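Local coordinates for protein afamin (Homo sapiens, PDB 6FAK) that carries hydrophobic molecules in body fluids, binds vitamin E and keeps lipidated Wnt proteins soluble and active, at residues A[108-113]-A[464-469]; A[204-209]-A[244-249]; A[460-465]-A[476-481]. All blocks are in the same frame, centred on the assembly; numbering follows the deposited sequence. Where two conformers were deposited one is given.

Contact 1: residues A[108-113]-A[464-469]. With NA (sodium ion), chain F; NAG (2-acetamido-2-deoxy-beta-D-glucopyranose), chain B.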
loop_
_atom_site.group_PDB
_atom_site.type_symbol
_atom_site.label_atom_id
_atom_site.label_comp_id
_atom_site.label_asym_id
_atom_site.label_seq_id
_atom_site.Cartn_x
_atom_site.Cartn_y
_atom_site.Cartn_z
ATOM N N LYS A 108 -6.968 11.956 8.879
ATOM C CA LYS A 108 -6.019 11.777 7.763
ATOM C C LYS A 108 -6.774 11.675 6.466
ATOM O O LYS A 108 -7.832 11.032 6.421
ATOM C CB LYS A 108 -5.146 10.527 7.978
ATOM C CG LYS A 108 -4.238 10.722 9.173
ATOM C CD LYS A 108 -3.281 9.568 9.360
ATOM C CE LYS A 108 -2.262 9.826 10.460
ATOM N NZ LYS A 108 -1.184 8.821 10.320
ATOM N N LYS A 109 -6.243 12.302 5.418
ATOM C CA LYS A 109 -6.820 12.218 4.063
ATOM C C LYS A 109 -5.906 11.453 3.131
ATOM O O LYS A 109 -4.739 11.866 2.923
ATOM C CB LYS A 109 -7.013 13.629 3.486
ATOM C CG LYS A 109 -8.063 14.446 4.250
ATOM C CD LYS A 109 -7.371 15.527 5.063
ATOM C CE LYS A 109 -8.269 16.124 6.131
ATOM N NZ LYS A 109 -7.394 16.842 7.055
ATOM N N SER A 110 -6.432 10.361 2.568
ATOM C CA SER A 110 -5.754 9.615 1.495
ATOM C C SER A 110 -5.554 10.447 0.242
ATOM O O SER A 110 -4.502 10.372 -0.370
ATOM C CB SER A 110 -6.559 8.352 1.139
ATOM O OG SER A 110 -7.946 8.638 1.241
ATOM N N ASP A 111 -6.540 11.278 -0.100
ATOM C CA ASP A 111 -6.511 12.067 -1.360
ATOM C C ASP A 111 -5.733 13.349 -1.043
ATOM O O ASP A 111 -6.252 14.231 -0.386
ATOM C CB ASP A 111 -7.952 12.356 -1.867
ATOM C CG ASP A 111 -8.012 13.482 -2.938
ATOM O OD1 ASP A 111 -6.999 13.856 -3.534
ATOM O OD2 ASP A 111 -9.100 13.986 -3.199
ATOM N N VAL A 112 -4.462 13.388 -1.408
ATOM C CA VAL A 112 -3.610 14.541 -1.091
ATOM C C VAL A 112 -3.567 15.556 -2.255
ATOM O O VAL A 112 -2.667 16.344 -2.324
ATOM C CB VAL A 112 -2.222 14.113 -0.566
ATOM C CG1 VAL A 112 -2.412 13.334 0.724
ATOM C CG2 VAL A 112 -1.414 13.261 -1.562
ATOM N N GLY A 113 -4.604 15.573 -3.097
ATOM C CA GLY A 113 -4.685 16.457 -4.273
ATOM C C GLY A 113 -4.944 17.887 -3.876
ATOM O O GLY A 113 -4.758 18.784 -4.704
ATOM N N VAL A 464 -8.409 3.207 3.704
ATOM C CA VAL A 464 -7.645 2.926 4.904
ATOM C C VAL A 464 -8.406 3.275 6.169
ATOM O O VAL A 464 -8.709 2.387 6.976
ATOM C CB VAL A 464 -6.230 3.604 4.852
ATOM C CG1 VAL A 464 -5.412 3.191 6.051
ATOM C CG2 VAL A 464 -5.536 3.229 3.563
ATOM N N ASN A 465 -8.752 4.557 6.326
ATOM C CA ASN A 465 -9.423 5.042 7.497
ATOM C C ASN A 465 -10.875 5.427 7.206
ATOM O O ASN A 465 -11.459 6.215 7.922
ATOM C CB ASN A 465 -8.669 6.249 8.104
ATOM C CG ASN A 465 -8.667 7.520 7.215
ATOM O OD1 ASN A 465 -8.869 7.458 6.004
ATOM N ND2 ASN A 465 -8.366 8.663 7.837
ATOM N N GLU A 466 -11.422 4.942 6.108
ATOM C CA GLU A 466 -12.836 5.173 5.782
ATOM C C GLU A 466 -13.418 3.894 5.181
ATOM O O GLU A 466 -12.698 3.120 4.552
ATOM C CB GLU A 466 -12.994 6.335 4.793
ATOM C CG GLU A 466 -12.002 6.239 3.666
ATOM C CD GLU A 466 -11.920 7.425 2.721
ATOM O OE1 GLU A 466 -10.850 7.511 2.056
ATOM O OE2 GLU A 466 -12.884 8.206 2.619
ATOM N N ASN A 467 -14.725 3.725 5.333
ATOM C CA ASN A 467 -15.470 2.762 4.547
ATOM C C ASN A 467 -16.010 3.592 3.415
ATOM O O ASN A 467 -16.851 4.415 3.616
ATOM C CB ASN A 467 -16.581 2.125 5.389
ATOM C CG ASN A 467 -16.001 1.293 6.513
ATOM O OD1 ASN A 467 -15.133 0.451 6.265
ATOM N ND2 ASN A 467 -16.436 1.544 7.734
ATOM N N ARG A 468 -15.480 3.408 2.223
ATOM C CA ARG A 468 -15.849 4.312 1.139
ATOM C C ARG A 468 -17.189 3.868 0.564
ATOM O O ARG A 468 -17.578 2.713 0.728
ATOM C CB ARG A 468 -14.816 4.289 0.060
ATOM C CG ARG A 468 -13.438 4.635 0.578
ATOM C CD ARG A 468 -12.481 4.583 -0.577
ATOM N NE ARG A 468 -12.649 5.726 -1.471
ATOM C CZ ARG A 468 -11.904 5.933 -2.553
ATOM N NH1 ARG A 468 -11.017 5.017 -2.960
ATOM N NH2 ARG A 468 -12.070 7.018 -3.253
ATOM N N THR A 469 -17.913 4.796 -0.036
ATOM C CA THR A 469 -19.176 4.476 -0.646
ATOM C C THR A 469 -19.000 4.877 -2.124
ATOM O O THR A 469 -19.225 6.037 -2.490
ATOM C CB THR A 469 -20.383 5.214 0.035
ATOM O OG1 THR A 469 -20.089 6.600 0.130
ATOM C CG2 THR A 469 -20.645 4.695 1.446
HETATM NA NA NA F . -3.000 20.024 -6.056
HETATM C C1 NAG B . -15.948 0.839 8.909
HETATM C C2 NAG B . -16.389 1.600 10.153
HETATM C C3 NAG B . -15.920 0.876 11.409
HETATM C C4 NAG B . -16.398 -0.569 11.380
HETATM C C5 NAG B . -16.010 -1.250 10.064
HETATM C C6 NAG B . -16.585 -2.661 9.984
HETATM C C7 NAG B . -16.601 4.027 10.509
HETATM C C8 NAG B . -18.003 3.776 10.994
HETATM N N2 NAG B . -15.879 2.963 10.123
HETATM O O3 NAG B . -16.429 1.537 12.578
HETATM O O4 NAG B . -15.842 -1.282 12.492
HETATM O O5 NAG B . -16.485 -0.487 8.943
HETATM O O6 NAG B . -18.017 -2.605 9.998
HETATM O O7 NAG B . -16.140 5.156 10.466
HETATM O O HOH W 1 -8.700 9.020 3.780
HETATM O O HOH W 2 -1.475 18.571 -7.112
#
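N465 reaches across to K108 through its side-chain amide. ND2 donates to K108 O at 2.8 Å, and the N-H points almost straight at the oxygen (169°). K108 O lies close to the amide plane of N465, while the donor sits tilted from the carbonyl plane of K108. CG of N465 stands between its own backbone N and carbonyl carbon (chi1 66°), which turns the amide toward 108-113. ND2 also donates to F105 O, so one amide nitrogen grips two backbone carbonyls. With an alanine in its place, the carbonyls of K108 and F105 would probably lose this shared donor, and water 1 one of its partners. This water accepts from S110 N at 2.9 Å. It also lies 2.7 Å from N465 OD1, and E466 OE1 is near it too. S110 OG lies 3.2 Å from E466 OE1. Both segments are loops, one in the first albumin domain and one in the third, so the contact joins two of the three domains of the albumin fold. Further out, the K108 side chain runs away from N465; its NZ donates to P150 O, and K108 makes a cation-pi contact with Y33. D111 OD1 accepts from G113 N in an Asx turn, and the sodium ion is coordinated by G113 O. On the other loop, N467 ND2 carries the first sugar of an N-linked glycan.

Contact 2: residues A[204-209]-A[244-249]. With NAG (2-acetamido-2-deoxy-beta-D-glucopyranose), chain C; NAG (2-acetamido-2-deoxy-beta-D-glucopyranose), chain B.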
loop_
_atom_site.group_PDB
_atom_site.type_symbol
_atom_site.label_atom_id
_atom_site.label_comp_id
_atom_site.label_asym_id
_atom_site.label_seq_id
_atom_site.Cartn_x
_atom_site.Cartn_y
_atom_site.Cartn_z
ATOM N N GLY A 204 -6.011 -1.007 6.306
ATOM C CA GLY A 204 -7.380 -1.024 5.798
ATOM C C GLY A 204 -8.091 -2.272 6.233
ATOM O O GLY A 204 -9.217 -2.225 6.674
ATOM N N ALA A 205 -7.423 -3.394 6.127
ATOM C CA ALA A 205 -7.998 -4.686 6.538
ATOM C C ALA A 205 -8.262 -4.780 8.027
ATOM O O ALA A 205 -9.305 -5.321 8.482
ATOM C CB ALA A 205 -7.108 -5.799 6.093
ATOM N N LEU A 206 -7.346 -4.214 8.798
ATOM C CA LEU A 206 -7.500 -4.166 10.220
ATOM C C LEU A 206 -8.762 -3.404 10.626
ATOM O O LEU A 206 -9.488 -3.868 11.441
ATOM C CB LEU A 206 -6.261 -3.539 10.855
ATOM C CG LEU A 206 -6.002 -3.653 12.329
ATOM C CD1 LEU A 206 -6.010 -5.114 12.775
ATOM C CD2 LEU A 206 -4.652 -3.008 12.630
ATOM N N LEU A 207 -8.991 -2.247 10.022
ATOM C CA LEU A 207 -10.144 -1.416 10.325
ATOM C C LEU A 207 -11.488 -2.054 9.896
ATOM O O LEU A 207 -12.438 -1.925 10.605
ATOM C CB LEU A 207 -9.972 -0.034 9.722
ATOM C CG LEU A 207 -9.172 0.971 10.598
ATOM C CD1 LEU A 207 -9.926 1.347 11.893
ATOM C CD2 LEU A 207 -7.739 0.518 10.929
ATOM N N LYS A 208 -11.529 -2.716 8.755
ATOM C CA LYS A 208 -12.748 -3.313 8.267
ATOM C C LYS A 208 -13.144 -4.580 9.015
ATOM O O LYS A 208 -14.341 -4.811 9.254
ATOM C CB LYS A 208 -12.644 -3.579 6.767
ATOM C CG LYS A 208 -12.550 -2.281 6.001
ATOM C CD LYS A 208 -12.752 -2.416 4.507
ATOM C CE LYS A 208 -12.735 -1.033 3.879
ATOM N NZ LYS A 208 -11.408 -0.380 3.962
ATOM N N PHE A 209 -12.139 -5.384 9.381
ATOM C CA PHE A 209 -12.347 -6.742 9.871
ATOM C C PHE A 209 -11.775 -7.061 11.260
ATOM O O PHE A 209 -12.122 -8.078 11.810
ATOM C CB PHE A 209 -11.778 -7.717 8.851
ATOM C CG PHE A 209 -12.348 -7.535 7.473
ATOM C CD1 PHE A 209 -13.649 -7.917 7.199
ATOM C CD2 PHE A 209 -11.600 -6.970 6.452
ATOM C CE1 PHE A 209 -14.183 -7.755 5.930
ATOM C CE2 PHE A 209 -12.138 -6.784 5.182
ATOM C CZ PHE A 209 -13.428 -7.179 4.921
ATOM N N ASN A 244 2.483 -4.173 16.858
ATOM C CA ASN A 244 3.207 -3.272 16.001
ATOM C C ASN A 244 2.294 -2.626 14.951
ATOM O O ASN A 244 2.303 -1.392 14.797
ATOM C CB ASN A 244 4.354 -4.047 15.334
ATOM C CG ASN A 244 5.386 -3.173 14.672
ATOM O OD1 ASN A 244 5.355 -1.934 14.740
ATOM N ND2 ASN A 244 6.373 -3.841 14.065
ATOM N N TYR A 245 1.509 -3.426 14.231
ATOM C CA TYR A 245 0.490 -2.859 13.325
ATOM C C TYR A 245 -0.583 -2.018 14.037
ATOM O O TYR A 245 -0.962 -1.012 13.506
ATOM C CB TYR A 245 -0.190 -3.912 12.442
ATOM C CG TYR A 245 0.654 -4.229 11.294
ATOM C CD1 TYR A 245 0.529 -3.519 10.111
ATOM C CD2 TYR A 245 1.593 -5.215 11.364
ATOM C CE1 TYR A 245 1.328 -3.806 9.040
ATOM C CE2 TYR A 245 2.390 -5.504 10.294
ATOM C CZ TYR A 245 2.245 -4.783 9.129
ATOM O OH TYR A 245 3.076 -5.023 8.078
ATOM N N ASP A 246 -1.038 -2.408 15.226
ATOM C CA ASP A 246 -2.028 -1.613 15.934
ATOM C C ASP A 246 -1.551 -0.132 16.090
ATOM O O ASP A 246 -2.326 0.804 15.812
ATOM C CB ASP A 246 -2.429 -2.202 17.310
ATOM C CG ASP A 246 -3.312 -3.480 17.196
ATOM O OD1 ASP A 246 -3.858 -3.807 16.100
ATOM O OD2 ASP A 246 -3.403 -4.189 18.229
ATOM N N GLY A 247 -0.314 0.068 16.534
ATOM C CA GLY A 247 0.206 1.425 16.790
ATOM C C GLY A 247 0.549 2.131 15.484
ATOM O O GLY A 247 0.311 3.329 15.326
ATOM N N CYS A 248 1.167 1.395 14.566
ATOM C CA CYS A 248 1.624 1.974 13.334
ATOM C C CYS A 248 0.397 2.407 12.507
ATOM O O CYS A 248 0.421 3.496 11.921
ATOM C CB CYS A 248 2.522 1.006 12.573
ATOM S SG CYS A 248 4.147 0.658 13.306
ATOM N N CYS A 249 -0.658 1.579 12.482
ATOM C CA CYS A 249 -1.891 1.910 11.742
ATOM C C CYS A 249 -2.615 3.128 12.326
ATOM O O CYS A 249 -3.205 3.928 11.573
ATOM C CB CYS A 249 -2.802 0.706 11.597
ATOM S SG CYS A 249 -2.128 -0.601 10.514
HETATM C C1 NAG C . -16.823 -1.720 13.483
HETATM C C2 NAG C . -16.126 -2.705 14.425
HETATM C C3 NAG C . -16.990 -3.069 15.633
HETATM C C4 NAG C . -17.621 -1.835 16.257
HETATM C C5 NAG C . -18.331 -1.023 15.181
HETATM C C6 NAG C . -19.037 0.203 15.756
HETATM C C7 NAG C . -14.549 -4.217 13.337
HETATM C C8 NAG C . -14.397 -5.509 12.598
HETATM N N2 NAG C . -15.795 -3.916 13.698
HETATM O O3 NAG C . -16.194 -3.747 16.612
HETATM O O4 NAG C . -18.538 -2.233 17.282
HETATM O O5 NAG C . -17.363 -0.617 14.213
HETATM O O6 NAG C . -18.124 1.307 15.818
HETATM O O7 NAG C . -13.596 -3.497 13.586
HETATM C C1 NAG B . -15.948 0.839 8.909
HETATM C C2 NAG B . -16.389 1.600 10.153
HETATM C C3 NAG B . -15.920 0.876 11.409
HETATM C C4 NAG B . -16.398 -0.569 11.380
HETATM C C5 NAG B . -16.010 -1.250 10.064
HETATM C C6 NAG B . -16.585 -2.661 9.984
HETATM C C7 NAG B . -16.601 4.027 10.509
HETATM C C8 NAG B . -18.003 3.776 10.994
HETATM N N2 NAG B . -15.879 2.963 10.123
HETATM O O3 NAG B . -16.429 1.537 12.578
HETATM O O4 NAG B . -15.842 -1.282 12.492
HETATM O O5 NAG B . -16.485 -0.487 8.943
HETATM O O6 NAG B . -18.017 -2.605 9.998
HETATM O O7 NAG B . -16.140 5.156 10.466
#
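L206 and D246 mark the nearest backbone approach of two helical segments, with CA atoms 8.3 Å apart. The segments cross nearly at right angles (-98°), and their axes come no closer than 10.9 Å. Segment 204-209 is the last part of helix 177-209, and segment 244-249 lies near the end of helix 231-250. Both belong to the second albumin domain, in the region that forms the pocket for hydrophobic ligands. The paired half-cystines are a hallmark of the albumin fold: C249 is bonded to C203, which directly precedes 204-209 on helix 177-209, and its neighbour C248 to C256 on helix 253-268. The first of these disulfides ties the two crossing helices together covalently.

L206 carries the side-chain contact. Its CG is anti to the backbone N (chi1 -165°), which sends the branched end toward helix 231-250. CD2 does most of the touching. It meets C249 SG at 4.1 Å, an apolar contact onto the sulfur of the disulfide itself. The same methyl lies 3.6 Å from D246 OD1, and the two side chains cross at about a right angle. D246 OD1 also has a weak hydrogen bond to a tetraethylene glycol molecule, probably from the crystallisation liquor. T211 touches both L206 and D246. The Y245 ring turns away from L206, toward Y218 and F153, and C249 SG sits at its edge in the ring plane. At the end of helix 177-209, the methyl carbon C8 of the second sugar comes within 3.4 Å of K208 O.

Contact 3: residues A[460-465]-A[476-481]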
loop_
_atom_site.group_PDB
_atom_site.type_symbol
_atom_site.label_atom_id
_atom_site.label_comp_id
_atom_site.label_asym_id
_atom_site.label_seq_id
_atom_site.Cartn_x
_atom_site.Cartn_y
_atom_site.Cartn_z
ATOM N N GLU A 460 -5.892 -0.314 -1.806
ATOM C CA GLU A 460 -5.872 1.142 -2.057
ATOM C C GLU A 460 -7.295 1.679 -2.330
ATOM O O GLU A 460 -7.701 2.720 -1.813
ATOM C CB GLU A 460 -5.017 1.428 -3.284
ATOM C CG GLU A 460 -4.365 2.788 -3.284
ATOM C CD GLU A 460 -2.939 2.781 -2.757
ATOM O OE1 GLU A 460 -2.264 1.721 -2.744
ATOM O OE2 GLU A 460 -2.501 3.872 -2.372
ATOM N N LEU A 461 -8.016 0.963 -3.186
ATOM C CA LEU A 461 -9.365 1.302 -3.582
ATOM C C LEU A 461 -10.380 1.343 -2.435
ATOM O O LEU A 461 -11.235 2.192 -2.379
ATOM C CB LEU A 461 -9.861 0.242 -4.592
ATOM C CG LEU A 461 -11.236 0.353 -5.260
ATOM C CD1 LEU A 461 -11.412 1.706 -5.860
ATOM C CD2 LEU A 461 -11.332 -0.670 -6.384
ATOM N N CYS A 462 -10.292 0.366 -1.547
ATOM C CA CYS A 462 -11.300 0.174 -0.539
ATOM C C CYS A 462 -11.180 1.096 0.667
ATOM O O CYS A 462 -12.129 1.200 1.439
ATOM C CB CYS A 462 -11.321 -1.275 -0.077
ATOM S SG CYS A 462 -11.882 -2.301 -1.452
ATOM N N GLY A 463 -10.028 1.741 0.823
ATOM C CA GLY A 463 -9.872 2.771 1.843
ATOM C C GLY A 463 -9.087 2.264 3.042
ATOM O O GLY A 463 -9.146 1.045 3.401
ATOM N N VAL A 464 -8.409 3.207 3.704
ATOM C CA VAL A 464 -7.645 2.926 4.904
ATOM C C VAL A 464 -8.406 3.275 6.169
ATOM O O VAL A 464 -8.709 2.387 6.976
ATOM C CB VAL A 464 -6.230 3.604 4.852
ATOM C CG1 VAL A 464 -5.412 3.191 6.051
ATOM C CG2 VAL A 464 -5.536 3.229 3.563
ATOM N N ASN A 465 -8.752 4.557 6.326
ATOM C CA ASN A 465 -9.423 5.042 7.497
ATOM C C ASN A 465 -10.875 5.427 7.206
ATOM O O ASN A 465 -11.459 6.215 7.922
ATOM C CB ASN A 465 -8.669 6.249 8.104
ATOM C CG ASN A 465 -8.667 7.520 7.215
ATOM O OD1 ASN A 465 -8.869 7.458 6.004
ATOM N ND2 ASN A 465 -8.366 8.663 7.837
ATOM N N HIS A 476 -19.810 -3.748 -1.909
ATOM C CA HIS A 476 -19.995 -5.154 -1.539
ATOM C C HIS A 476 -18.621 -5.882 -1.616
ATOM O O HIS A 476 -18.240 -6.612 -0.679
ATOM C CB HIS A 476 -21.034 -5.852 -2.441
ATOM C CG HIS A 476 -21.188 -7.288 -2.112
ATOM N ND1 HIS A 476 -21.898 -7.709 -1.005
ATOM C CD2 HIS A 476 -20.570 -8.387 -2.611
ATOM C CE1 HIS A 476 -21.758 -9.020 -0.879
ATOM N NE2 HIS A 476 -20.954 -9.451 -1.835
ATOM N N CYS A 477 -17.886 -5.718 -2.714
ATOM C CA CYS A 477 -16.601 -6.352 -2.815
ATOM C C CYS A 477 -15.587 -5.857 -1.777
ATOM O O CYS A 477 -14.742 -6.659 -1.312
ATOM C CB CYS A 477 -16.018 -6.264 -4.216
ATOM S SG CYS A 477 -16.946 -7.231 -5.420
ATOM N N CYS A 478 -15.627 -4.569 -1.448
ATOM C CA CYS A 478 -14.725 -4.043 -0.447
ATOM C C CYS A 478 -14.982 -4.570 0.949
ATOM O O CYS A 478 -14.065 -4.683 1.705
ATOM C CB CYS A 478 -14.758 -2.524 -0.386
ATOM S SG CYS A 478 -13.872 -1.803 -1.768
ATOM N N LYS A 479 -16.229 -4.842 1.301
ATOM C CA LYS A 479 -16.541 -5.067 2.701
ATOM C C LYS A 479 -16.792 -6.541 3.063
ATOM O O LYS A 479 -16.817 -6.861 4.221
ATOM C CB LYS A 479 -17.699 -4.134 3.149
ATOM C CG LYS A 479 -19.103 -4.636 2.883
ATOM C CD LYS A 479 -20.161 -3.874 3.698
ATOM C CE LYS A 479 -20.470 -2.487 3.155
ATOM N NZ LYS A 479 -21.374 -2.529 1.967
ATOM N N THR A 480 -16.937 -7.403 2.059
ATOM C CA THR A 480 -17.275 -8.796 2.268
ATOM C C THR A 480 -16.158 -9.636 1.654
ATOM O O THR A 480 -16.078 -9.829 0.417
ATOM C CB THR A 480 -18.651 -9.170 1.652
ATOM O OG1 THR A 480 -19.516 -8.022 1.627
ATOM C CG2 THR A 480 -19.315 -10.323 2.434
ATOM N N ASN A 481 -15.259 -10.027 2.555
ATOM C CA ASN A 481 -14.367 -11.184 2.454
ATOM C C ASN A 481 -13.016 -10.712 1.926
ATOM O O ASN A 481 -12.862 -10.416 0.747
ATOM C CB ASN A 481 -14.954 -12.345 1.621
ATOM C CG ASN A 481 -14.441 -13.717 2.070
ATOM O OD1 ASN A 481 -13.308 -13.860 2.580
ATOM N ND2 ASN A 481 -15.281 -14.739 1.889
#
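C462 and C478 are joined by a disulfide, which is the whole of the contact between 460-465 and 476-481. Along the first segment, E460 lies two residues before the end of helix 446-462. Its carboxylate faces elsewhere, with OE2 in salt bridges to K200 and K432. L461 follows, and its O accepts from R468 NH1. Then comes C462, whose SG lies 2.1 Å from C478 SG. The bridge has chi3 -73°, a left-handed turn about the S-S bond. Both sulfurs stand anti to their carbonyl carbons (chi1 -67° for C462, -76° for C478), and the CA atoms end up 5.4 Å apart. G463 then leaves the helix with positive phi, and a side chain there would press on C462 O. V464 and N465 follow, too far on to meet 476-481, and their side chains touch F151. On the second segment, C477 makes its own disulfide to C488, so adjacent cysteines bridge to two different partners, as is characteristic of albumin domains. The bridge thus ties the end of helix 446-462 to helix 472-479, with helix 485-490 alongside: F489 touches L461, C477 and C478, and R485 touches C462.

Overall arrangement
From the N terminus, the chain reaches 108-113 in the first albumin domain and does not close contact 1 until 464-469 in the third. Contact 2 falls wholly within this long loop and closes a short one inside the second domain. Contact 3 opens at 460-465, overlapping the later segment of contact 1 at V464 and N465, and closes soon after at 476-481. The loop of contact 1 therefore ends within that of contact 3. K208 NZ hydrogen-bonds C462 O and lies close to G463 O of contact 3, and its CE packs against N467 of contact 1. Segments from all three domains thus meet around 460-469.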